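Side-chain contact in EDD domain protein, DegV family (PDB 3JR7), which is of unknown function but may bind lipids: residues A[152-157]-A[161-166]. Residues are numbered along the deposited sequence; the frame is centred on the assembly and turned at random.
Sequences QCEKAG and EEVVES
Cys153 sets its CB against both methyls of Val163, with Val163 CG2 at 3.9 Å and CG1 at 4.0 Å, while its sulfur lies over Ser166, 3.7 Å from SG to Ser166 CB. With SG anti to the carbonyl carbon (chi1 -65°), the thiol is carried past Val163 to the next turn of the facing helix. This is the tight half of the contact, where the CA atoms of Cys153 and Val163 are 5.6 Å apart. Beside it the Glu154 chain, bent at chi2 (-76°), crosses the valine side chain at about a right angle and brings OE2 to 4.1 Å from Val163 CG2. That buried carboxylate is held from beyond the helix pair, OE2 taking a salt bridge from Arg98 and a hydrogen bond with Tyr100 on strand 98-103. Helices 141-155 and 160-173 form an alpha-alpha hairpin: the first ends in a Schellman motif at Gly157, whose positive phi turns the chain toward the second, and Met158 in the short link packs on Cys153, Val163 and Ser166. Ser166 OG bonds back to Glu162 O at 3.0 Å, above the carbonyl plane, while Ser166 N reaches the same oxygen from the opposite face. The looser, more exposed side is at Glu162, whose side chain stays 4.7 Å or more from 152-157 and turns OE1 to Thr159 N.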
loop_
_atom_site.group_PDB
_atom_site.type_symbol
_atom_site.label_atom_id
_atom_site.label_comp_id
_atom_site.label_asym_id
_atom_site.label_seq_id
_atom_site.Cartn_x
_atom_site.Cartn_y
_atom_site.Cartn_z
ATOM N N GLN A 152 -1.871 -2.446 -16.893
ATOM C CA GLN A 152 -0.991 -3.096 -17.868
ATOM C C GLN A 152 -1.728 -4.251 -18.552
ATOM O O GLN A 152 -1.753 -4.335 -19.788
ATOM C CB GLN A 152 0.310 -3.566 -17.193
ATOM C CG GLN A 152 1.307 -4.260 -18.153
ATOM C CD GLN A 152 2.428 -5.013 -17.416
ATOM O OE1 GLN A 152 2.525 -4.997 -16.186
ATOM N NE2 GLN A 152 3.255 -5.693 -18.171
ATOM N N CYS A 153 -2.386 -5.096 -17.767
ATOM C CA CYS A 153 -3.196 -6.197 -18.318
ATOM C C CYS A 153 -4.314 -5.707 -19.239
ATOM O O CYS A 153 -4.532 -6.260 -20.336
ATOM C CB CYS A 153 -3.793 -7.000 -17.199
ATOM S SG CYS A 153 -2.526 -7.842 -16.232
ATOM N N GLU A 154 -5.024 -4.678 -18.796
ATOM C CA GLU A 154 -6.094 -4.069 -19.619
ATOM C C GLU A 154 -5.522 -3.562 -20.953
ATOM O O GLU A 154 -6.085 -3.832 -22.001
ATOM C CB GLU A 154 -6.813 -2.950 -18.882
ATOM C CG GLU A 154 -7.945 -3.428 -17.908
ATOM C CD GLU A 154 -9.236 -3.860 -18.616
ATOM O OE1 GLU A 154 -9.402 -3.532 -19.811
ATOM O OE2 GLU A 154 -10.100 -4.534 -17.979
ATOM N N LYS A 155 -4.359 -2.912 -20.896
ATOM C CA LYS A 155 -3.713 -2.401 -22.081
ATOM C C LYS A 155 -3.283 -3.532 -23.028
ATOM O O LYS A 155 -3.354 -3.370 -24.256
ATOM C CB LYS A 155 -2.527 -1.510 -21.690
ATOM C CG LYS A 155 -1.682 -1.070 -22.840
ATOM C CD LYS A 155 -0.787 0.133 -22.510
ATOM C CE LYS A 155 0.120 0.456 -23.716
ATOM N NZ LYS A 155 0.868 1.746 -23.537
ATOM N N ALA A 156 -2.894 -4.679 -22.473
ATOM C CA ALA A 156 -2.587 -5.856 -23.289
ATOM C C ALA A 156 -3.836 -6.502 -23.926
ATOM O O ALA A 156 -3.695 -7.454 -24.684
ATOM C CB ALA A 156 -1.798 -6.872 -22.501
ATOM N N GLY A 157 -5.043 -6.016 -23.631
ATOM C CA GLY A 157 -6.267 -6.600 -24.194
ATOM C C GLY A 157 -6.798 -7.863 -23.514
ATOM O O GLY A 157 -7.517 -8.626 -24.118
ATOM N N GLU A 161 -11.617 -11.853 -16.708
ATOM C CA GLU A 161 -11.078 -12.966 -15.923
ATOM C C GLU A 161 -9.588 -13.163 -16.113
ATOM O O GLU A 161 -8.941 -13.580 -15.173
ATOM C CB GLU A 161 -11.822 -14.259 -16.175
ATOM C CG GLU A 161 -13.303 -14.122 -15.823
ATOM C CD GLU A 161 -13.556 -14.346 -14.346
ATOM O OE1 GLU A 161 -12.989 -15.302 -13.716
ATOM O OE2 GLU A 161 -14.363 -13.574 -13.801
ATOM N N GLU A 162 -9.057 -12.878 -17.301
ATOM C CA GLU A 162 -7.607 -12.913 -17.510
ATOM C C GLU A 162 -6.856 -11.856 -16.682
ATOM O O GLU A 162 -5.797 -12.138 -16.099
ATOM C CB GLU A 162 -7.212 -12.796 -18.982
ATOM C CG GLU A 162 -7.444 -14.087 -19.798
ATOM C CD GLU A 162 -7.478 -13.874 -21.311
ATOM O OE1 GLU A 162 -7.542 -12.709 -21.740
ATOM O OE2 GLU A 162 -7.466 -14.886 -22.078
ATOM N N VAL A 163 -7.412 -10.663 -16.608
ATOM C CA VAL A 163 -6.827 -9.626 -15.772
ATOM C C VAL A 163 -6.841 -10.117 -14.313
ATOM O O VAL A 163 -5.828 -10.008 -13.603
ATOM C CB VAL A 163 -7.582 -8.284 -15.884
ATOM C CG1 VAL A 163 -7.017 -7.239 -14.846
ATOM C CG2 VAL A 163 -7.583 -7.716 -17.339
ATOM N N VAL A 164 -7.962 -10.652 -13.853
ATOM C CA VAL A 164 -8.055 -11.170 -12.452
ATOM C C VAL A 164 -6.972 -12.232 -12.189
ATOM O O VAL A 164 -6.204 -12.150 -11.186
ATOM C CB VAL A 164 -9.472 -11.718 -12.136
ATOM C CG1 VAL A 164 -9.498 -12.477 -10.825
ATOM C CG2 VAL A 164 -10.506 -10.546 -12.091
ATOM N N GLU A 165 -6.872 -13.225 -13.088
ATOM C CA GLU A 165 -5.839 -14.239 -12.922
ATOM C C GLU A 165 -4.428 -13.646 -12.924
ATOM O O GLU A 165 -3.607 -14.019 -12.062
ATOM C CB GLU A 165 -5.977 -15.349 -13.969
ATOM C CG GLU A 165 -4.871 -16.422 -13.896
ATOM C CD GLU A 165 -5.068 -17.597 -14.874
ATOM O OE1 GLU A 165 -5.691 -17.381 -15.917
ATOM O OE2 GLU A 165 -4.547 -18.704 -14.627
ATOM N N SER A 166 -4.112 -12.770 -13.885
ATOM C CA SER A 166 -2.746 -12.223 -14.001
ATOM C C SER A 166 -2.374 -11.386 -12.791
ATOM O O SER A 166 -1.226 -11.431 -12.314
ATOM C CB SER A 166 -2.530 -11.376 -15.262
ATOM O OG SER A 166 -2.829 -12.168 -16.392
#